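Succinylglutamate desuccinylase (Chromobacterium violaceum, PDB 1YW4) probably hydrolyses N-succinyl-L-glutamate to succinate and glutamate, the last step of arginine breakdown by the AST pathway, using one zinc ion per subunit. Local coordinates at residues Q9-S13 against L91-R95; D16-E20 against W31-G35; I162-L166 against H191-A195. One frame throughout, in Å; residues are numbered along the deposited sequence.

Interaction 1: Q9-S13 against L91-R95; sequences QHALS and LDAIR
Leu12 is the bump and Leu91, Ile94 and Arg95 the hollow in this small example of how two short helices fit together. The part of Leu12 that goes in is the methyl CD2. It lies 4.1 Å from Ile94 CG2, and Arg95 CB approaches the same Leu12 CD2 to 3.9 Å. The carbonyl oxygen of Leu91 and the methyl Leu91 CD2 complete the wall, the latter 4.2 Å from Leu12 CD2. Leu12 reaches this place because its CG is anti to the carbonyl carbon (chi1 -73°), which leads the branch from a bond that runs past helix 91-96 into the groove. Leu91 answers with a second bump: its CD2 rests 4.0 Å from Ala11 CB.

Arg95 closes the outer rim. Its side chain slides past Leu12 in the opposite direction, first extended and then bent at chi3 (36°), so that the guanidinium turns back toward the end of helix 7-12. There Arg95 NH1 lies 2.9 Å from Leu12 O, which sits at the edge of the guanidinium, near its plane. On the same group, Arg95 NH2 forms a salt bridge with Asp92 OD1, one turn earlier in its own helix, and this should steady the bend.

The side chain of Ile94 lies about 8 Å from those of the zinc ligands His56 and Glu59. Within the fold, the contact lays the N-terminal helix 7-12 against helix 91-96, which follows strand 83-88. Helix 7-12 thus sits between helix 91-96 and the strands 20-23 and 27-33, whose Trp21 and Trp31 meet the ring of His10.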
loop_
_atom_site.group_PDB
_atom_site.type_symbol
_atom_site.label_atom_id
_atom_site.label_comp_id
_atom_site.label_asym_id
_atom_site.label_seq_id
_atom_site.Cartn_x
_atom_site.Cartn_y
_atom_site.Cartn_z
ATOM N N GLN A 9 8.103 -36.525 23.842
ATOM C CA GLN A 9 8.066 -37.075 25.191
ATOM C C GLN A 9 9.463 -37.166 25.801
ATOM O O GLN A 9 9.643 -36.978 27.006
ATOM C CB GLN A 9 7.412 -38.459 25.185
ATOM C CG GLN A 9 6.848 -38.831 26.531
ATOM C CD GLN A 9 5.870 -37.779 27.029
ATOM O OE1 GLN A 9 4.859 -37.491 26.383
ATOM N NE2 GLN A 9 6.178 -37.188 28.175
ATOM N N HIS A 10 10.453 -37.469 24.970
ATOM C CA HIS A 10 11.820 -37.556 25.459
ATOM C C HIS A 10 12.210 -36.189 26.008
ATOM O O HIS A 10 12.787 -36.089 27.085
ATOM C CB HIS A 10 12.779 -37.941 24.335
ATOM C CG HIS A 10 14.214 -37.958 24.754
ATOM N ND1 HIS A 10 14.762 -38.981 25.501
ATOM C CD2 HIS A 10 15.207 -37.057 24.565
ATOM C CE1 HIS A 10 16.031 -38.707 25.751
ATOM N NE2 HIS A 10 16.325 -37.545 25.195
ATOM N N ALA A 11 11.889 -35.147 25.241
ATOM C CA ALA A 11 12.182 -33.761 25.603
ATOM C C ALA A 11 11.467 -33.348 26.888
ATOM O O ALA A 11 12.043 -32.668 27.738
ATOM C CB ALA A 11 11.772 -32.829 24.461
ATOM N N LEU A 12 10.208 -33.750 27.020
ATOM C CA LEU A 12 9.439 -33.417 28.213
ATOM C C LEU A 12 9.897 -34.228 29.419
ATOM O O LEU A 12 10.064 -33.685 30.510
ATOM C CB LEU A 12 7.948 -33.667 27.985
ATOM C CG LEU A 12 7.210 -32.677 27.083
ATOM C CD1 LEU A 12 5.760 -33.118 26.946
ATOM C CD2 LEU A 12 7.283 -31.272 27.681
ATOM N N SER A 13 10.101 -35.526 29.217
ATOM C CA SER A 13 10.526 -36.411 30.299
ATOM C C SER A 13 12.019 -36.313 30.563
ATOM O O SER A 13 12.549 -36.995 31.440
ATOM C CB SER A 13 10.153 -37.860 29.980
ATOM O OG SER A 13 8.744 -38.021 29.975
ATOM N N LEU A 91 9.431 -25.492 26.676
ATOM C CA LEU A 91 9.173 -26.780 27.323
ATOM C C LEU A 91 8.289 -26.734 28.559
ATOM O O LEU A 91 7.350 -27.526 28.687
ATOM C CB LEU A 91 10.489 -27.470 27.682
ATOM C CG LEU A 91 11.279 -28.090 26.526
ATOM C CD1 LEU A 91 12.660 -28.509 27.040
ATOM C CD2 LEU A 91 10.525 -29.290 25.956
ATOM N N ASP A 92 8.598 -25.824 29.476
ATOM C CA ASP A 92 7.818 -25.687 30.700
ATOM C C ASP A 92 6.364 -25.375 30.387
ATOM O O ASP A 92 5.452 -25.970 30.974
ATOM C CB ASP A 92 8.420 -24.588 31.576
ATOM C CG ASP A 92 9.722 -25.015 32.222
ATOM O OD1 ASP A 92 9.666 -25.650 33.299
ATOM O OD2 ASP A 92 10.801 -24.733 31.648
ATOM N N ALA A 93 6.147 -24.455 29.449
ATOM C CA ALA A 93 4.793 -24.083 29.062
ATOM C C ALA A 93 4.084 -25.267 28.408
ATOM O O ALA A 93 2.890 -25.486 28.622
ATOM C CB ALA A 93 4.818 -22.883 28.103
ATOM N N ILE A 94 4.812 -26.030 27.602
ATOM C CA ILE A 94 4.206 -27.194 26.957
ATOM C C ILE A 94 3.803 -28.206 28.025
ATOM O O ILE A 94 2.669 -28.678 28.052
ATOM C CB ILE A 94 5.181 -27.854 25.953
ATOM C CG1 ILE A 94 5.440 -26.887 24.787
ATOM C CG2 ILE A 94 4.598 -29.187 25.431
ATOM C CD1 ILE A 94 6.494 -27.365 23.776
ATOM N N ARG A 95 4.729 -28.527 28.918
ATOM C CA ARG A 95 4.440 -29.478 29.974
ATOM C C ARG A 95 3.236 -29.017 30.831
ATOM O O ARG A 95 2.442 -29.846 31.278
ATOM C CB ARG A 95 5.699 -29.681 30.820
ATOM C CG ARG A 95 5.544 -30.608 32.013
ATOM C CD ARG A 95 6.912 -30.997 32.580
ATOM N NE ARG A 95 7.874 -29.901 32.502
ATOM C CZ ARG A 95 8.971 -29.916 31.748
ATOM N NH1 ARG A 95 9.257 -30.974 31.003
ATOM N NH2 ARG A 95 9.785 -28.871 31.735
#

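Interaction 2: D16-E20 against W31-G35; sequences DTRAE and WLAPG
Thr17 meets Trp31 through its backbone, with Thr17 O set 3.3 Å from Trp31 CB. Arg18 comes next and contributes most on this side. Its CA makes a CA-H...O contact with Trp31 O at 3.1 Å, and its side chain, bent at chi2 (65°), then runs along the bulged strand. A weak hydrogen bond links Arg18 NE to Leu32 O at 3.2 Å, while one face of the guanidinium lies with its centre over Ala33 CA. Arg18 NH1 extends as far as Pro34 CD. The backbone of Arg18 is tied in as well, since one water donates to both Arg18 O and Trp31 O. Ala19 O then accepts a nearly straight bond (168°) from Trp31 N, 3.0 Å long, and this oxygen also lies at the edge of the indole, 3.1 Å from Trp31 CD1. At Glu20 strand 20-23 begins, with OE1 in a salt bridge to Arg30.

Chemically, main-chain polar groups do most of the joining: one strong bond and one water continue the antiparallel pairing of strands 20-23 and 27-33 past its end, while Leu32 and Ala33, which fit a classic beta bulge against strand 36-39, offer the Leu32 O and Ala33 CA on which an exposed arginine lies.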
loop_
_atom_site.group_PDB
_atom_site.type_symbol
_atom_site.label_atom_id
_atom_site.label_comp_id
_atom_site.label_asym_id
_atom_site.label_seq_id
_atom_site.Cartn_x
_atom_site.Cartn_y
_atom_site.Cartn_z
ATOM N N ASP A 16 17.465 -37.813 29.004
ATOM C CA ASP A 16 18.892 -37.512 28.994
ATOM C C ASP A 16 19.070 -36.006 28.847
ATOM O O ASP A 16 18.458 -35.232 29.585
ATOM C CB ASP A 16 19.575 -38.240 27.835
ATOM C CG ASP A 16 19.255 -39.724 27.809
ATOM O OD1 ASP A 16 19.591 -40.429 28.788
ATOM O OD2 ASP A 16 18.668 -40.187 26.807
ATOM N N THR A 17 19.904 -35.599 27.894
ATOM C CA THR A 17 20.164 -34.186 27.636
ATOM C C THR A 17 20.776 -33.939 26.253
ATOM O O THR A 17 20.182 -33.256 25.418
ATOM C CB THR A 17 21.102 -33.578 28.709
ATOM O OG1 THR A 17 22.084 -34.547 29.098
ATOM C CG2 THR A 17 20.309 -33.132 29.930
ATOM N N ARG A 18 21.963 -34.490 26.020
ATOM C CA ARG A 18 22.655 -34.325 24.746
ATOM C C ARG A 18 22.977 -35.662 24.088
ATOM O O ARG A 18 24.029 -35.830 23.469
ATOM C CB ARG A 18 23.948 -33.526 24.948
ATOM C CG ARG A 18 23.787 -32.011 24.865
ATOM C CD ARG A 18 22.928 -31.441 25.982
ATOM N NE ARG A 18 22.955 -29.978 25.972
ATOM C CZ ARG A 18 22.354 -29.206 26.872
ATOM N NH1 ARG A 18 21.668 -29.752 27.869
ATOM N NH2 ARG A 18 22.442 -27.884 26.779
ATOM N N ALA A 19 22.063 -36.614 24.220
ATOM C CA ALA A 19 22.253 -37.939 23.642
ATOM C C ALA A 19 22.092 -37.908 22.126
ATOM O O ALA A 19 21.521 -36.970 21.569
ATOM C CB ALA A 19 21.248 -38.907 24.250
ATOM N N GLU A 20 22.618 -38.930 21.458
ATOM C CA GLU A 20 22.491 -39.036 20.008
ATOM C C GLU A 20 21.822 -40.365 19.689
ATOM O O GLU A 20 22.190 -41.401 20.246
ATOM C CB GLU A 20 23.858 -38.965 19.305
ATOM C CG GLU A 20 23.797 -39.251 17.799
ATOM C CD GLU A 20 25.163 -39.220 17.105
ATOM O OE1 GLU A 20 25.670 -38.123 16.816
ATOM O OE2 GLU A 20 25.737 -40.299 16.855
ATOM N N TRP A 31 20.726 -34.389 20.219
ATOM C CA TRP A 31 20.043 -33.469 21.116
ATOM C C TRP A 31 21.072 -32.420 21.498
ATOM O O TRP A 31 22.068 -32.727 22.160
ATOM C CB TRP A 31 19.528 -34.210 22.348
ATOM C CG TRP A 31 18.385 -35.094 21.992
ATOM C CD1 TRP A 31 18.449 -36.397 21.580
ATOM C CD2 TRP A 31 17.013 -34.708 21.890
ATOM N NE1 TRP A 31 17.200 -36.842 21.222
ATOM C CE2 TRP A 31 16.298 -35.827 21.405
ATOM C CE3 TRP A 31 16.314 -33.524 22.157
ATOM C CZ2 TRP A 31 14.915 -35.795 21.181
ATOM C CZ3 TRP A 31 14.940 -33.493 21.933
ATOM C CH2 TRP A 31 14.258 -34.625 21.451
ATOM N N LEU A 32 20.833 -31.190 21.059
ATOM C CA LEU A 32 21.746 -30.082 21.304
ATOM C C LEU A 32 21.454 -29.364 22.609
ATOM O O LEU A 32 22.321 -28.692 23.153
ATOM C CB LEU A 32 21.656 -29.085 20.145
ATOM C CG LEU A 32 21.900 -29.620 18.723
ATOM C CD1 LEU A 32 21.746 -28.478 17.729
ATOM C CD2 LEU A 32 23.297 -30.232 18.615
ATOM N N ALA A 33 20.226 -29.509 23.097
ATOM C CA ALA A 33 19.787 -28.883 24.343
ATOM C C ALA A 33 18.416 -29.466 24.624
ATOM O O ALA A 33 17.914 -30.250 23.826
ATOM C CB ALA A 33 19.685 -27.367 24.176
ATOM N N PRO A 34 17.801 -29.110 25.765
ATOM C CA PRO A 34 16.475 -29.652 26.063
ATOM C C PRO A 34 15.502 -29.288 24.952
ATOM O O PRO A 34 15.423 -28.136 24.533
ATOM C CB PRO A 34 16.130 -28.995 27.395
ATOM C CG PRO A 34 17.483 -28.870 28.055
ATOM C CD PRO A 34 18.324 -28.346 26.914
ATOM N N GLY A 35 14.774 -30.278 24.450
ATOM C CA GLY A 35 13.826 -30.003 23.387
ATOM C C GLY A 35 14.399 -29.544 22.055
ATOM O O GLY A 35 13.635 -29.127 21.185
HETATM O O HOH W 1 24.361 -34.446 21.077
#

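Interaction 3: I162-L166 against H191-A195; sequences IYPFL and HTQPA
Tyr163 O receives the backbone N-H of His191 in a short, nearly straight bond (2.7 Å between Tyr163 O and His191 N, 172° at the hydrogen), the last rung where the parallel strands 160-163 and 187-190 run out. These strands belong to the alpha/beta catalytic domain shared by the AspA/AstE family and the zinc carboxypeptidases, and the contact illustrates how two segments leaving a sheet can remain together.

On the strand side, Ile162 sets its CG2, anti to the backbone N, over the face of the His191 imidazole. This CH-pi contact has Ile162 CG2 3.7 Å from the ring centroid and 16° off its normal. The Ile162 side chain also lies about 5 Å from that of Glu214, the predicted active-site residue, so this packing probably lies beside the catalytic centre.

Farther out, Phe165 takes over. Its ring lies against the backbone of the opposing loop, with Thr192 O over the centre of one face and Gln193 N nearer the rim of that face. Pro194 runs beside it, pointing the same way, and Pro194 CD comes within 3.4 Å of Phe165 CD1. Tyr200 of helix 198-205 touches both residues, and Thr302 of the second subunit packs on Phe165, which places this end of the contact near the dimer interface.

One of two waters between the segments accepts from Phe165 N at 3.0 Å, donates to Gln193 O at 3.1 Å and lies 3.2 Å from His191 ND1.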
loop_
_atom_site.group_PDB
_atom_site.type_symbol
_atom_site.label_atom_id
_atom_site.label_comp_id
_atom_site.label_asym_id
_atom_site.label_seq_id
_atom_site.Cartn_x
_atom_site.Cartn_y
_atom_site.Cartn_z
ATOM N N ILE A 162 2.819 -14.879 8.724
ATOM C CA ILE A 162 3.310 -13.553 9.054
ATOM C C ILE A 162 4.714 -13.489 8.473
ATOM O O ILE A 162 5.560 -14.324 8.801
ATOM C CB ILE A 162 3.424 -13.340 10.575
ATOM C CG1 ILE A 162 2.113 -13.731 11.266
ATOM C CG2 ILE A 162 3.802 -11.899 10.856
ATOM C CD1 ILE A 162 0.896 -12.961 10.806
ATOM N N TYR A 163 4.951 -12.517 7.598
ATOM C CA TYR A 163 6.255 -12.341 6.962
ATOM C C TYR A 163 6.998 -11.245 7.719
ATOM O O TYR A 163 6.590 -10.083 7.713
ATOM C CB TYR A 163 6.067 -11.938 5.494
ATOM C CG TYR A 163 7.171 -12.378 4.545
ATOM C CD1 TYR A 163 6.859 -12.852 3.270
ATOM C CD2 TYR A 163 8.521 -12.300 4.904
ATOM C CE1 TYR A 163 7.854 -13.238 2.372
ATOM C CE2 TYR A 163 9.530 -12.684 4.009
ATOM C CZ TYR A 163 9.186 -13.152 2.748
ATOM O OH TYR A 163 10.161 -13.537 1.859
ATOM N N PRO A 164 8.100 -11.606 8.389
ATOM C CA PRO A 164 8.897 -10.646 9.156
ATOM C C PRO A 164 9.360 -9.433 8.359
ATOM O O PRO A 164 9.489 -9.485 7.131
ATOM C CB PRO A 164 10.066 -11.494 9.664
ATOM C CG PRO A 164 10.193 -12.561 8.619
ATOM C CD PRO A 164 8.752 -12.922 8.368
ATOM N N PHE A 165 9.599 -8.336 9.069
ATOM C CA PHE A 165 10.064 -7.105 8.445
ATOM C C PHE A 165 11.414 -7.355 7.772
ATOM O O PHE A 165 12.363 -7.803 8.416
ATOM C CB PHE A 165 10.213 -6.001 9.496
ATOM C CG PHE A 165 10.723 -4.695 8.938
ATOM C CD1 PHE A 165 11.562 -3.882 9.700
ATOM C CD2 PHE A 165 10.369 -4.279 7.655
ATOM C CE1 PHE A 165 12.046 -2.674 9.195
ATOM C CE2 PHE A 165 10.846 -3.072 7.138
ATOM C CZ PHE A 165 11.689 -2.267 7.912
ATOM N N LEU A 166 11.492 -7.070 6.475
ATOM C CA LEU A 166 12.727 -7.254 5.715
ATOM C C LEU A 166 13.401 -5.904 5.478
ATOM O O LEU A 166 12.845 -5.039 4.799
ATOM C CB LEU A 166 12.421 -7.916 4.366
ATOM C CG LEU A 166 11.785 -9.308 4.386
ATOM C CD1 LEU A 166 11.480 -9.746 2.964
ATOM C CD2 LEU A 166 12.724 -10.300 5.057
ATOM N N HIS A 191 5.155 -7.750 7.791
ATOM C CA HIS A 191 5.539 -6.826 8.856
ATOM C C HIS A 191 6.318 -5.649 8.284
ATOM O O HIS A 191 7.218 -5.830 7.466
ATOM C CB HIS A 191 6.381 -7.549 9.908
ATOM C CG HIS A 191 5.579 -8.112 11.040
ATOM N ND1 HIS A 191 6.125 -8.931 12.004
ATOM C CD2 HIS A 191 4.277 -7.951 11.379
ATOM C CE1 HIS A 191 5.197 -9.250 12.889
ATOM N NE2 HIS A 191 4.066 -8.668 12.533
ATOM N N THR A 192 5.971 -4.442 8.722
ATOM C CA THR A 192 6.635 -3.240 8.233
ATOM C C THR A 192 7.600 -2.653 9.252
ATOM O O THR A 192 8.205 -1.607 9.023
ATOM C CB THR A 192 5.605 -2.168 7.831
ATOM O OG1 THR A 192 4.644 -2.009 8.880
ATOM C CG2 THR A 192 4.893 -2.573 6.556
ATOM N N GLN A 193 7.741 -3.339 10.381
ATOM C CA GLN A 193 8.646 -2.902 11.436
ATOM C C GLN A 193 9.215 -4.122 12.156
ATOM O O GLN A 193 8.597 -5.188 12.169
ATOM C CB GLN A 193 7.917 -2.002 12.442
ATOM C CG GLN A 193 7.462 -0.648 11.888
ATOM C CD GLN A 193 6.039 -0.664 11.353
ATOM O OE1 GLN A 193 5.568 0.320 10.775
ATOM N NE2 GLN A 193 5.343 -1.779 11.549
ATOM N N PRO A 194 10.403 -3.981 12.760
ATOM C CA PRO A 194 11.027 -5.095 13.480
ATOM C C PRO A 194 10.144 -5.579 14.623
ATOM O O PRO A 194 9.413 -4.789 15.230
ATOM C CB PRO A 194 12.337 -4.492 13.983
ATOM C CG PRO A 194 11.986 -3.040 14.169
ATOM C CD PRO A 194 11.195 -2.751 12.912
ATOM N N ALA A 195 10.208 -6.879 14.908
ATOM C CA ALA A 195 9.427 -7.473 15.989
ATOM C C ALA A 195 10.310 -8.389 16.819
ATOM O O ALA A 195 11.355 -8.834 16.360
ATOM C CB ALA A 195 8.240 -8.259 15.429
HETATM O O HOH W 2 7.795 -7.880 5.623
HETATM O O HOH W 3 9.274 -8.201 12.060
#

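Interactions 1 and 2 form one neighbourhood, their centres 12 Å apart. Along the chain interaction 2 is nested within the loop that interaction 1 closes, and the two touch directly, for instance where His10 meets Asp16. Together they gather the N-terminal helix 7-12, strand 27-33 and helix 91-96 at one end of the molecule. Interaction 3 comes later in sequence and lies on the opposite side of the chain's centre, its centre about 30 Å from that of interaction 1 and 32 Å from that of interaction 2. The side chains of Ile94 in interaction 1 and Ile162 in interaction 3 lie about 11 and 9 Å from the zinc ion, whereas interaction 2 lies away from the zinc site.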